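Local atomic coordinates of PhnB protein (Bacillus cereus, PDB entry 3OMS), a protein that is of unconfirmed function but belongs to the PhnB-like glyoxalase family and is named a putative 3-demethylubiquinone-9 3-methyltransferase. Residues 12-17 with 67-72; 23-28 with 57-62; 84-89 with 131-136; 107-112 with 121-126. All coordinates share one frame; numbering follows the deposited sequence.

Contact 1 of 4, residues 12-17 with 67-72; sequences TTFLMF and MCIDSY
Phe14 lays its ring against Met67 and Ile69 on one face of the sheet, where the apolar packing is tightest: Phe14 CZ comes within 3.5 Å of Ile69 CG2. With CG anti to the backbone N (chi1 -173°), the ring reaches across to the neighbouring strand and brings CD1 to 3.7 Å from Met67 CB. The selenium of Met67, a selenomethionine, stands beside the same ring at its edge, a Met-aromatic contact. Beneath these side chains the first and last strands of the N-terminal βαβββ module run parallel, tied by five backbone bonds, among them Leu15 N to Met67 O at 2.8 Å. The more open end is at Ser71, where the strand has given way to loop and the residue is partly exposed, although Met16 CG still meets Ser71 CB at 3.8 Å. On the other face, Phe17 meets Cys68 with its ring edge, CE2 to CB 3.9 Å, under cover of helix 21-29. Polar pairing across the strands is thus left to the backbone while the facing side chains supply apolar contact, and the Asp70 carboxylate is held by backbone N-H groups of Gly19, Ala21 and Val54, outside the pairing of the two strands.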
loop_
_atom_site.group_PDB
_atom_site.type_symbol
_atom_site.label_atom_id
_atom_site.label_comp_id
_atom_site.label_asym_id
_atom_site.label_seq_id
_atom_site.Cartn_x
_atom_site.Cartn_y
_atom_site.Cartn_z
ATOM N N THR A 12 3.377 -0.423 -8.066
ATOM C CA THR A 12 4.031 -1.283 -7.121
ATOM C C THR A 12 3.932 -0.706 -5.720
ATOM O O THR A 12 4.329 0.446 -5.477
ATOM C CB THR A 12 5.498 -1.490 -7.457
ATOM O OG1 THR A 12 5.574 -2.051 -8.750
ATOM C CG2 THR A 12 6.137 -2.443 -6.521
ATOM N N THR A 13 3.401 -1.486 -4.811
ATOM C CA THR A 13 3.331 -1.054 -3.420
ATOM C C THR A 13 4.741 -1.072 -2.783
ATOM O O THR A 13 5.493 -2.033 -2.963
ATOM C CB THR A 13 2.248 -1.925 -2.665
ATOM O OG1 THR A 13 1.000 -1.675 -3.327
ATOM C CG2 THR A 13 2.192 -1.512 -1.188
ATOM N N PHE A 14 5.099 0.021 -2.076
ATOM C CA PHE A 14 6.468 0.394 -1.742
ATOM C C PHE A 14 6.490 0.703 -0.235
ATOM O O PHE A 14 5.765 1.608 0.273
ATOM C CB PHE A 14 6.865 1.628 -2.526
ATOM C CG PHE A 14 8.322 2.054 -2.419
ATOM C CD1 PHE A 14 9.148 2.005 -3.541
ATOM C CD2 PHE A 14 8.828 2.633 -1.244
ATOM C CE1 PHE A 14 10.452 2.439 -3.489
ATOM C CE2 PHE A 14 10.133 3.080 -1.199
ATOM C CZ PHE A 14 10.938 2.981 -2.362
ATOM N N LEU A 15 7.294 -0.075 0.490
ATOM C CA LEU A 15 7.368 0.031 1.933
ATOM C C LEU A 15 8.698 0.660 2.378
ATOM O O LEU A 15 9.785 0.201 2.005
ATOM C CB LEU A 15 7.153 -1.358 2.562
ATOM C CG LEU A 15 5.751 -1.989 2.549
ATOM C CD1 LEU A 15 5.186 -2.341 1.148
ATOM C CD2 LEU A 15 5.776 -3.254 3.437
HETATM N N MSE A 16 8.605 1.727 3.193
HETATM C CA MSE A 16 9.749 2.375 3.725
HETATM C C MSE A 16 9.903 2.084 5.228
HETATM O O MSE A 16 9.089 2.546 6.053
HETATM C CB MSE A 16 9.639 3.880 3.481
HETATM C CG MSE A 16 10.837 4.675 3.957
HETATM SE SE MSE A 16 10.782 6.531 3.344
HETATM C CE MSE A 16 9.226 7.030 4.321
ATOM N N PHE A 17 10.974 1.346 5.527
ATOM C CA PHE A 17 11.390 0.941 6.854
ATOM C C PHE A 17 12.518 1.854 7.319
ATOM O O PHE A 17 13.004 2.707 6.549
ATOM C CB PHE A 17 11.852 -0.550 6.836
ATOM C CG PHE A 17 10.783 -1.522 6.511
ATOM C CD1 PHE A 17 9.998 -2.068 7.504
ATOM C CD2 PHE A 17 10.577 -1.960 5.199
ATOM C CE1 PHE A 17 8.992 -3.018 7.185
ATOM C CE2 PHE A 17 9.600 -2.858 4.876
ATOM C CZ PHE A 17 8.784 -3.409 5.896
HETATM N N MSE A 67 8.210 -3.394 -3.412
HETATM C CA MSE A 67 9.486 -2.782 -3.195
HETATM C C MSE A 67 9.621 -2.338 -1.750
HETATM O O MSE A 67 8.624 -1.980 -1.061
HETATM C CB MSE A 67 9.647 -1.610 -4.143
HETATM C CG MSE A 67 9.762 -2.005 -5.581
HETATM SE SE MSE A 67 9.470 -0.473 -6.730
HETATM C CE MSE A 67 11.147 0.389 -6.491
ATOM N N CYS A 68 10.864 -2.322 -1.260
ATOM C CA CYS A 68 11.131 -1.693 0.046
ATOM C C CYS A 68 12.482 -1.062 0.075
ATOM O O CYS A 68 13.339 -1.324 -0.770
ATOM C CB CYS A 68 10.952 -2.706 1.204
ATOM S SG CYS A 68 12.154 -4.067 1.181
ATOM N N ILE A 69 12.644 -0.136 1.032
ATOM C CA ILE A 69 13.908 0.460 1.353
ATOM C C ILE A 69 14.046 0.596 2.871
ATOM O O ILE A 69 13.040 0.553 3.576
ATOM C CB ILE A 69 14.070 1.887 0.761
ATOM C CG1 ILE A 69 13.128 2.890 1.474
ATOM C CG2 ILE A 69 13.876 1.917 -0.767
ATOM C CD1 ILE A 69 13.235 4.322 0.991
ATOM N N ASP A 70 15.290 0.824 3.338
ATOM C CA ASP A 70 15.566 1.377 4.667
ATOM C C ASP A 70 15.904 2.829 4.458
ATOM O O ASP A 70 16.950 3.187 3.843
ATOM C CB ASP A 70 16.734 0.664 5.356
ATOM C CG ASP A 70 16.363 -0.683 5.892
ATOM O OD1 ASP A 70 15.298 -0.811 6.511
ATOM O OD2 ASP A 70 17.175 -1.635 5.757
ATOM N N SER A 71 15.005 3.694 4.917
ATOM C CA SER A 71 15.226 5.126 4.823
ATOM C C SER A 71 16.546 5.607 5.492
ATOM O O SER A 71 16.817 5.283 6.640
ATOM C CB SER A 71 14.070 5.885 5.458
ATOM O OG SER A 71 14.346 7.264 5.325
ATOM N N TYR A 72 17.346 6.395 4.784
ATOM C CA TYR A 72 18.545 6.995 5.435
ATOM C C TYR A 72 18.228 8.219 6.314
ATOM O O TYR A 72 19.127 8.804 6.911
ATOM C CB TYR A 72 19.655 7.305 4.420
ATOM C CG TYR A 72 19.341 8.397 3.439
ATOM C CD1 TYR A 72 19.666 9.718 3.718
ATOM C CD2 TYR A 72 18.733 8.109 2.225
ATOM C CE1 TYR A 72 19.403 10.723 2.815
ATOM C CE2 TYR A 72 18.458 9.105 1.304
ATOM C CZ TYR A 72 18.791 10.417 1.608
ATOM O OH TYR A 72 18.531 11.430 0.713
#

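Contact 2 of 4, residues 23-28 with 57-62; sequences EAMNFY and ATFTLN
Ala57 opens the strand side of this contact by bringing its methyl against the selenium of Met25, a selenomethionine, with CB and SE 3.5 Å apart. Strand 57-61 and helix 23-28 belong to the N-terminal βαβββ module of the glyoxalase fold, in which the helix between the first two strands packs against the sheet; here the two axes run roughly parallel, 9.5 Å apart. Every second residue of the strand, Ala57, Phe59 and Leu61, turns its side chain to the helix. Phe59 is the centre of the packing. Its CG is wedged between the backbone N and the carbonyl carbon (chi1 60°), which presents one ring face to Met25. CG of Met25 lies over that face, 3.9 Å from the ring centroid, as a CH-pi contact. The extended Met25 chain carries SE, oblique to the ring, to 3.4 Å from Phe59 CD2, and the bend at chi3 turns CE toward Ala57 CB. Tyr28, one helical turn on, meets Phe59 more loosely, its CD2 standing 4.4 Å from Phe59 CE1. The Tyr28 hydroxyl is engaged with Asp126 OD2, while its ring makes an edge-to-face contact with Trp132, so the same residue ties the helix to the C-terminal half of the chain. Leu61 completes the strand side with a single methyl: CD2 touches the Tyr28 backbone as well as its side chain, lying 3.6 Å from Tyr28 O and 3.8 Å from Tyr28 CB.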
loop_
_atom_site.group_PDB
_atom_site.type_symbol
_atom_site.label_atom_id
_atom_site.label_comp_id
_atom_site.label_asym_id
_atom_site.label_seq_id
_atom_site.Cartn_x
_atom_site.Cartn_y
_atom_site.Cartn_z
ATOM N N GLU A 23 15.034 -7.868 7.148
ATOM C CA GLU A 23 14.377 -8.813 8.034
ATOM C C GLU A 23 12.893 -8.971 7.664
ATOM O O GLU A 23 12.349 -10.075 7.652
ATOM C CB GLU A 23 14.519 -8.343 9.486
ATOM C CG GLU A 23 13.977 -9.294 10.552
ATOM C CD GLU A 23 13.917 -8.562 11.910
ATOM O OE1 GLU A 23 14.985 -8.198 12.419
ATOM O OE2 GLU A 23 12.828 -8.290 12.406
ATOM N N ALA A 24 12.246 -7.850 7.371
ATOM C CA ALA A 24 10.819 -7.839 7.076
ATOM C C ALA A 24 10.523 -8.595 5.820
ATOM O O ALA A 24 9.624 -9.465 5.781
ATOM C CB ALA A 24 10.306 -6.370 6.955
HETATM N N MSE A 25 11.336 -8.335 4.784
HETATM C CA MSE A 25 11.204 -9.045 3.530
HETATM C C MSE A 25 11.412 -10.541 3.655
HETATM O O MSE A 25 10.660 -11.345 3.098
HETATM C CB MSE A 25 12.238 -8.480 2.539
HETATM C CG MSE A 25 12.107 -8.871 1.172
HETATM SE SE MSE A 25 13.152 -7.509 0.107
HETATM C CE MSE A 25 14.895 -7.775 1.003
ATOM N N ASN A 26 12.454 -10.931 4.377
ATOM C CA ASN A 26 12.674 -12.352 4.630
ATOM C C ASN A 26 11.470 -12.987 5.339
ATOM O O ASN A 26 11.061 -14.114 5.018
ATOM C CB ASN A 26 14.014 -12.572 5.371
ATOM C CG ASN A 26 15.218 -12.529 4.398
ATOM O OD1 ASN A 26 15.406 -13.429 3.622
ATOM N ND2 ASN A 26 15.976 -11.487 4.434
ATOM N N PHE A 27 10.875 -12.248 6.268
ATOM C CA PHE A 27 9.679 -12.719 6.987
ATOM C C PHE A 27 8.510 -12.851 6.052
ATOM O O PHE A 27 7.901 -13.926 5.978
ATOM C CB PHE A 27 9.358 -11.750 8.129
ATOM C CG PHE A 27 8.098 -12.086 8.891
ATOM C CD1 PHE A 27 7.916 -13.340 9.453
ATOM C CD2 PHE A 27 7.137 -11.110 9.104
ATOM C CE1 PHE A 27 6.766 -13.631 10.213
ATOM C CE2 PHE A 27 6.006 -11.374 9.855
ATOM C CZ PHE A 27 5.812 -12.622 10.402
ATOM N N TYR A 28 8.234 -11.809 5.262
ATOM C CA TYR A 28 7.031 -11.814 4.400
ATOM C C TYR A 28 7.098 -12.889 3.323
ATOM O O TYR A 28 6.125 -13.584 3.051
ATOM C CB TYR A 28 6.824 -10.458 3.731
ATOM C CG TYR A 28 6.567 -9.322 4.702
ATOM C CD1 TYR A 28 5.984 -9.539 5.979
ATOM C CD2 TYR A 28 6.866 -8.027 4.343
ATOM C CE1 TYR A 28 5.761 -8.477 6.820
ATOM C CE2 TYR A 28 6.685 -6.993 5.169
ATOM C CZ TYR A 28 6.120 -7.198 6.416
ATOM O OH TYR A 28 5.912 -6.083 7.173
ATOM N N ALA A 57 15.240 -2.756 -2.485
ATOM C CA ALA A 57 15.005 -4.190 -2.694
ATOM C C ALA A 57 13.642 -4.407 -3.335
ATOM O O ALA A 57 12.677 -3.654 -3.058
ATOM C CB ALA A 57 15.110 -4.965 -1.361
ATOM N N THR A 58 13.569 -5.432 -4.195
ATOM C CA THR A 58 12.329 -5.872 -4.843
ATOM C C THR A 58 12.105 -7.301 -4.451
ATOM O O THR A 58 13.032 -8.098 -4.426
ATOM C CB THR A 58 12.401 -5.770 -6.359
ATOM O OG1 THR A 58 12.561 -4.397 -6.718
ATOM C CG2 THR A 58 11.154 -6.407 -7.078
ATOM N N PHE A 59 10.862 -7.628 -4.099
ATOM C CA PHE A 59 10.495 -9.001 -3.762
ATOM C C PHE A 59 9.118 -9.281 -4.252
ATOM O O PHE A 59 8.344 -8.345 -4.512
ATOM C CB PHE A 59 10.572 -9.248 -2.259
ATOM C CG PHE A 59 9.676 -8.385 -1.428
ATOM C CD1 PHE A 59 8.554 -8.933 -0.763
ATOM C CD2 PHE A 59 10.003 -7.037 -1.184
ATOM C CE1 PHE A 59 7.756 -8.141 0.069
ATOM C CE2 PHE A 59 9.167 -6.241 -0.371
ATOM C CZ PHE A 59 8.047 -6.801 0.256
ATOM N N THR A 60 8.765 -10.562 -4.355
ATOM C CA THR A 60 7.419 -10.916 -4.754
ATOM C C THR A 60 6.667 -11.542 -3.551
ATOM O O THR A 60 7.265 -12.171 -2.682
ATOM C CB THR A 60 7.400 -11.888 -5.911
ATOM O OG1 THR A 60 8.153 -13.069 -5.540
ATOM C CG2 THR A 60 7.943 -11.245 -7.178
ATOM N N LEU A 61 5.355 -11.299 -3.507
ATOM C CA LEU A 61 4.450 -12.038 -2.667
ATOM C C LEU A 61 3.405 -12.651 -3.581
ATOM O O LEU A 61 2.652 -11.942 -4.285
ATOM C CB LEU A 61 3.843 -11.112 -1.606
ATOM C CG LEU A 61 4.761 -10.389 -0.599
ATOM C CD1 LEU A 61 3.945 -9.466 0.331
ATOM C CD2 LEU A 61 5.672 -11.366 0.227
ATOM N N ASN A 62 3.419 -13.979 -3.652
ATOM C CA ASN A 62 2.608 -14.727 -4.598
ATOM C C ASN A 62 2.709 -14.174 -5.989
ATOM O O ASN A 62 1.690 -13.989 -6.651
ATOM C CB ASN A 62 1.144 -14.737 -4.144
ATOM C CG ASN A 62 0.315 -15.886 -4.753
ATOM O OD1 ASN A 62 -0.703 -15.633 -5.399
ATOM N ND2 ASN A 62 0.745 -17.129 -4.566
#

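Contact 3 of 4, residues 84-89 with 131-136; sequences SLYVTC and SWQLTL
Gln133 and Tyr86 face each other across two parallel strands, and the glutamine side chain can be followed along the edge of the tyrosine ring. Its CB lies 3.7 Å from Tyr86 CD1. CG passes on toward Ser84, and because the chain is extended beyond it (chi2 -179°) the amide is carried out beside the ring. CD sits at the edge of the Tyr86 ring, in its plane, and the amide is turned almost perpendicular to the ring, 89° between planes. At the tip the two branches part: OE1 comes to 3.6 Å from Tyr86 CD1, while NE2 donates to Ser84 OG over 3.0 Å. That bond is fairly straight, 159° at the hydrogen, and lies in the amide plane, which would help to fix the rotation of the amide. These are the first and last strands of the C-terminal βαβββ module, bound by five backbone bonds, of which Val87 N to Gln133 O is the shortest at 2.7 Å. Strand 84-89 goes on to pair antiparallel with a strand of the second subunit, whose Phe14 packs on Gln133. Farther along the same face, Thr135 CG2 touches Tyr86 OH at 3.4 Å. On the opposite face the contacts across the strands are apolar. Leu85 CD1 rests over the six-membered ring of Trp132, 3.8 Å from its centroid, as a CH-pi contact, whereas Val87 CG2 meets the indole at its edge, 3.6 Å from Trp132 CE3. The indole NE1 donates to Asp126 OD2.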
loop_
_atom_site.group_PDB
_atom_site.type_symbol
_atom_site.label_atom_id
_atom_site.label_comp_id
_atom_site.label_asym_id
_atom_site.label_seq_id
_atom_site.Cartn_x
_atom_site.Cartn_y
_atom_site.Cartn_z
ATOM N N SER A 84 -3.481 -0.587 3.933
ATOM C CA SER A 84 -3.246 -1.958 4.398
ATOM C C SER A 84 -3.150 -2.973 3.232
ATOM O O SER A 84 -3.503 -2.682 2.062
ATOM C CB SER A 84 -4.337 -2.393 5.373
ATOM O OG SER A 84 -5.628 -2.356 4.780
ATOM N N LEU A 85 -2.631 -4.139 3.578
ATOM C CA LEU A 85 -2.515 -5.246 2.650
ATOM C C LEU A 85 -3.596 -6.297 2.954
ATOM O O LEU A 85 -3.604 -6.905 4.021
ATOM C CB LEU A 85 -1.110 -5.829 2.721
ATOM C CG LEU A 85 0.024 -4.837 2.401
ATOM C CD1 LEU A 85 1.385 -5.558 2.633
ATOM C CD2 LEU A 85 -0.068 -4.275 1.005
ATOM N N TYR A 86 -4.508 -6.454 2.013
ATOM C CA TYR A 86 -5.666 -7.285 2.161
ATOM C C TYR A 86 -5.365 -8.619 1.488
ATOM O O TYR A 86 -5.170 -8.674 0.251
ATOM C CB TYR A 86 -6.834 -6.577 1.526
ATOM C CG TYR A 86 -8.176 -7.205 1.675
ATOM C CD1 TYR A 86 -9.021 -6.835 2.708
ATOM C CD2 TYR A 86 -8.626 -8.175 0.759
ATOM C CE1 TYR A 86 -10.287 -7.415 2.837
ATOM C CE2 TYR A 86 -9.905 -8.730 0.885
ATOM C CZ TYR A 86 -10.695 -8.362 1.945
ATOM O OH TYR A 86 -11.941 -8.899 2.060
ATOM N N VAL A 87 -5.349 -9.674 2.307
ATOM C CA VAL A 87 -4.967 -10.996 1.832
ATOM C C VAL A 87 -6.158 -11.921 1.738
ATOM O O VAL A 87 -6.890 -12.084 2.687
ATOM C CB VAL A 87 -3.928 -11.675 2.743
ATOM C CG1 VAL A 87 -3.412 -13.026 2.041
ATOM C CG2 VAL A 87 -2.736 -10.749 3.031
ATOM N N THR A 88 -6.359 -12.544 0.591
ATOM C CA THR A 88 -7.439 -13.510 0.477
ATOM C C THR A 88 -6.788 -14.905 0.455
ATOM O O THR A 88 -5.884 -15.160 -0.298
ATOM C CB THR A 88 -8.349 -13.230 -0.721
ATOM O OG1 THR A 88 -7.644 -13.562 -1.915
ATOM C CG2 THR A 88 -8.782 -11.748 -0.736
ATOM N N CYS A 89 -7.199 -15.747 1.393
ATOM C CA CYS A 89 -6.584 -17.040 1.653
ATOM C C CYS A 89 -7.563 -18.074 1.096
ATOM O O CYS A 89 -8.783 -17.848 1.124
ATOM C CB CYS A 89 -6.367 -17.215 3.175
ATOM S SG CYS A 89 -5.336 -15.937 4.047
ATOM N N SER A 131 0.124 -2.903 8.304
ATOM C CA SER A 131 -1.261 -3.359 8.572
ATOM C C SER A 131 -1.714 -4.381 7.519
ATOM O O SER A 131 -1.648 -4.135 6.264
ATOM C CB SER A 131 -2.196 -2.187 8.565
ATOM O OG SER A 131 -3.420 -2.448 9.230
ATOM N N TRP A 132 -2.205 -5.505 8.036
ATOM C CA TRP A 132 -2.664 -6.627 7.229
ATOM C C TRP A 132 -4.105 -7.024 7.585
ATOM O O TRP A 132 -4.486 -7.137 8.782
ATOM C CB TRP A 132 -1.794 -7.832 7.501
ATOM C CG TRP A 132 -0.359 -7.747 7.128
ATOM C CD1 TRP A 132 0.638 -7.240 7.888
ATOM C CD2 TRP A 132 0.257 -8.243 5.929
ATOM N NE1 TRP A 132 1.841 -7.392 7.256
ATOM C CE2 TRP A 132 1.639 -7.983 6.037
ATOM C CE3 TRP A 132 -0.220 -8.885 4.788
ATOM C CZ2 TRP A 132 2.561 -8.355 5.050
ATOM C CZ3 TRP A 132 0.688 -9.213 3.780
ATOM C CH2 TRP A 132 2.072 -8.969 3.933
ATOM N N GLN A 133 -4.898 -7.262 6.533
ATOM C CA GLN A 133 -6.244 -7.801 6.686
ATOM C C GLN A 133 -6.223 -9.147 6.003
ATOM O O GLN A 133 -5.613 -9.341 4.937
ATOM C CB GLN A 133 -7.329 -6.957 6.008
ATOM C CG GLN A 133 -7.501 -5.552 6.584
ATOM C CD GLN A 133 -8.593 -4.803 5.868
ATOM O OE1 GLN A 133 -9.755 -5.226 5.863
ATOM N NE2 GLN A 133 -8.229 -3.688 5.227
ATOM N N LEU A 134 -6.872 -10.106 6.625
ATOM C CA LEU A 134 -6.874 -11.466 6.087
ATOM C C LEU A 134 -8.288 -11.967 6.055
ATOM O O LEU A 134 -9.026 -11.761 7.002
ATOM C CB LEU A 134 -6.017 -12.368 6.941
ATOM C CG LEU A 134 -4.520 -12.079 6.911
ATOM C CD1 LEU A 134 -4.164 -11.043 7.967
ATOM C CD2 LEU A 134 -3.828 -13.391 7.140
ATOM N N THR A 135 -8.673 -12.579 4.931
ATOM C CA THR A 135 -9.989 -13.131 4.819
ATOM C C THR A 135 -9.977 -14.450 4.054
ATOM O O THR A 135 -9.045 -14.736 3.320
ATOM C CB THR A 135 -10.933 -12.132 4.178
ATOM O OG1 THR A 135 -12.281 -12.555 4.433
ATOM C CG2 THR A 135 -10.633 -12.024 2.655
ATOM N N LEU A 136 -10.999 -15.266 4.288
ATOM C CA LEU A 136 -11.102 -16.551 3.633
ATOM C C LEU A 136 -12.049 -16.392 2.425
ATOM O O LEU A 136 -13.173 -15.908 2.588
ATOM C CB LEU A 136 -11.610 -17.557 4.662
ATOM C CG LEU A 136 -11.539 -19.048 4.370
ATOM C CD1 LEU A 136 -10.107 -19.445 4.108
ATOM C CD2 LEU A 136 -12.145 -19.800 5.557
#

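Contact 4 of 4, residues 107-112 with 121-126; sequences AILMPL and FGWLND
Trp123 O is gripped by two successive backbone donors, Leu109 N at 2.8 Å and Met110 N at 2.9 Å, both arriving from the same face of the carbonyl plane. This is a classic beta bulge: Leu109 and Met110 together face Trp123, and the antiparallel register slips by one residue in strand 107-111, one of the two outermost strands within the chain of the sheet of the C-terminal βαβββ module. Met110 O takes Trp123 N in return, on a lone pair in the carbonyl plane, at 2.8 Å. Before the bulge the pairing is regular, with Ala107 and Asn125 exchanging two bonds. The extra residue puts the Leu109 side chain toward strand 121-125, where CD1 lies over the five-membered ring of Trp123, 4.0 Å from its centroid. Met110, a selenomethionine, keeps to the indole side as well, and its SE meets the edge of the Phe121 ring, 3.9 Å from CE2. The indole NE1 donates to Ser131 OG on the next strand, which anchors the ring that Leu109 covers. Past the bulge Gly122, with no side chain, is consistent with the close approach of the backbones, its CA 4.1 Å from Leu112 CA. There the Leu112 CA-H points at Phe121 O, with CA and O 3.4 Å apart.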
loop_
_atom_site.group_PDB
_atom_site.type_symbol
_atom_site.label_atom_id
_atom_site.label_comp_id
_atom_site.label_asym_id
_atom_site.label_seq_id
_atom_site.Cartn_x
_atom_site.Cartn_y
_atom_site.Cartn_z
ATOM N N ALA A 107 -0.048 -6.158 16.810
ATOM C CA ALA A 107 -1.127 -5.525 17.509
ATOM C C ALA A 107 -2.397 -5.976 16.793
ATOM O O ALA A 107 -2.484 -5.909 15.572
ATOM C CB ALA A 107 -0.977 -3.927 17.496
ATOM N N ILE A 108 -3.366 -6.492 17.547
ATOM C CA ILE A 108 -4.597 -6.952 16.922
ATOM C C ILE A 108 -5.595 -5.817 16.826
ATOM O O ILE A 108 -5.911 -5.166 17.817
ATOM C CB ILE A 108 -5.231 -8.105 17.708
ATOM C CG1 ILE A 108 -4.223 -9.240 17.912
ATOM C CG2 ILE A 108 -6.501 -8.600 17.024
ATOM C CD1 ILE A 108 -3.568 -9.831 16.617
ATOM N N LEU A 109 -6.133 -5.607 15.640
ATOM C CA LEU A 109 -7.147 -4.592 15.453
ATOM C C LEU A 109 -8.552 -5.235 15.499
ATOM O O LEU A 109 -9.464 -4.710 16.152
ATOM C CB LEU A 109 -6.894 -3.859 14.145
ATOM C CG LEU A 109 -5.530 -3.168 14.052
ATOM C CD1 LEU A 109 -5.372 -2.348 12.743
ATOM C CD2 LEU A 109 -5.428 -2.256 15.312
HETATM N N MSE A 110 -8.702 -6.343 14.766
HETATM C CA MSE A 110 -9.864 -7.222 14.831
HETATM C C MSE A 110 -9.382 -8.670 14.865
HETATM O O MSE A 110 -8.709 -9.143 13.922
HETATM C CB MSE A 110 -10.816 -6.989 13.637
HETATM C CG MSE A 110 -11.342 -5.562 13.651
HETATM SE SE MSE A 110 -12.457 -5.182 12.066
HETATM C CE MSE A 110 -13.992 -6.190 12.618
ATOM N N PRO A 111 -9.712 -9.377 15.948
ATOM C CA PRO A 111 -9.207 -10.727 16.081
ATOM C C PRO A 111 -9.768 -11.632 15.001
ATOM O O PRO A 111 -10.886 -11.395 14.500
ATOM C CB PRO A 111 -9.715 -11.142 17.453
ATOM C CG PRO A 111 -10.902 -10.347 17.692
ATOM C CD PRO A 111 -10.573 -9.012 17.089
ATOM N N LEU A 112 -9.012 -12.674 14.666
ATOM C CA LEU A 112 -9.366 -13.602 13.599
ATOM C C LEU A 112 -10.552 -14.438 14.026
ATOM O O LEU A 112 -10.493 -15.192 15.035
ATOM C CB LEU A 112 -8.199 -14.498 13.251
ATOM C CG LEU A 112 -8.488 -15.494 12.106
ATOM C CD1 LEU A 112 -8.822 -14.734 10.850
ATOM C CD2 LEU A 112 -7.314 -16.453 11.886
ATOM N N PHE A 121 -12.264 -13.642 9.151
ATOM C CA PHE A 121 -11.581 -12.363 8.895
ATOM C C PHE A 121 -10.816 -11.890 10.113
ATOM O O PHE A 121 -11.253 -12.087 11.265
ATOM C CB PHE A 121 -12.590 -11.281 8.527
ATOM C CG PHE A 121 -11.993 -9.900 8.394
ATOM C CD1 PHE A 121 -11.445 -9.487 7.175
ATOM C CD2 PHE A 121 -12.022 -9.004 9.467
ATOM C CE1 PHE A 121 -10.904 -8.195 7.019
ATOM C CE2 PHE A 121 -11.484 -7.711 9.326
ATOM C CZ PHE A 121 -10.932 -7.307 8.084
ATOM N N GLY A 122 -9.681 -11.252 9.870
ATOM C CA GLY A 122 -8.954 -10.576 10.938
ATOM C C GLY A 122 -8.156 -9.424 10.413
ATOM O O GLY A 122 -7.859 -9.344 9.196
ATOM N N TRP A 123 -7.751 -8.546 11.324
ATOM C CA TRP A 123 -7.018 -7.328 10.952
ATOM C C TRP A 123 -6.001 -7.082 12.050
ATOM O O TRP A 123 -6.320 -7.114 13.234
ATOM C CB TRP A 123 -7.974 -6.135 10.833
ATOM C CG TRP A 123 -7.446 -4.936 10.112
ATOM C CD1 TRP A 123 -6.155 -4.607 9.878
ATOM C CD2 TRP A 123 -8.234 -3.894 9.521
ATOM N NE1 TRP A 123 -6.078 -3.402 9.213
ATOM C CE2 TRP A 123 -7.345 -2.948 8.981
ATOM C CE3 TRP A 123 -9.612 -3.682 9.382
ATOM C CZ2 TRP A 123 -7.791 -1.811 8.261
ATOM C CZ3 TRP A 123 -10.057 -2.525 8.707
ATOM C CH2 TRP A 123 -9.140 -1.612 8.159
ATOM N N LEU A 124 -4.759 -6.897 11.653
ATOM C CA LEU A 124 -3.690 -6.645 12.616
ATOM C C LEU A 124 -2.649 -5.711 12.049
ATOM O O LEU A 124 -2.657 -5.424 10.822
ATOM C CB LEU A 124 -3.011 -7.970 12.978
ATOM C CG LEU A 124 -2.478 -8.908 11.868
ATOM C CD1 LEU A 124 -1.150 -8.324 11.314
ATOM C CD2 LEU A 124 -2.232 -10.309 12.454
ATOM N N ASN A 125 -1.777 -5.226 12.934
ATOM C CA ASN A 125 -0.487 -4.663 12.534
ATOM C C ASN A 125 0.597 -5.615 12.889
ATOM O O ASN A 125 0.590 -6.172 13.980
ATOM C CB ASN A 125 -0.219 -3.340 13.260
ATOM C CG ASN A 125 -1.248 -2.257 12.959
ATOM O OD1 ASN A 125 -1.559 -1.446 13.852
ATOM N ND2 ASN A 125 -1.698 -2.155 11.734
ATOM N N ASP A 126 1.521 -5.880 11.979
ATOM C CA ASP A 126 2.590 -6.809 12.310
ATOM C C ASP A 126 3.658 -6.121 13.191
ATOM O O ASP A 126 3.545 -4.934 13.567
ATOM C CB ASP A 126 3.136 -7.465 11.034
ATOM C CG ASP A 126 3.904 -6.496 10.158
ATOM O OD1 ASP A 126 4.283 -5.419 10.701
ATOM O OD2 ASP A 126 4.146 -6.854 8.971
#

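Contacts 1 and 3 are equivalent, each joining the first and last strands of a βαβββ module in buried parallel pairing, and in both the first strand pairs antiparallel with a strand of the second subunit, so the sheet runs on across the interface. Contact 3 adds a side-chain amide bond that contact 1 lacks. Contact 2 shares the first module and its sheet with contact 1, but packs helix on strand through apolar contacts, without a hydrogen bond between the two segments. Contact 4 shares the sheet of contact 3 but is partly exposed, and its antiparallel register is bulged. Asp126 of contact 4 bonds both Tyr28 of contact 2 and Trp132 of contact 3, linking the two modules within the chain.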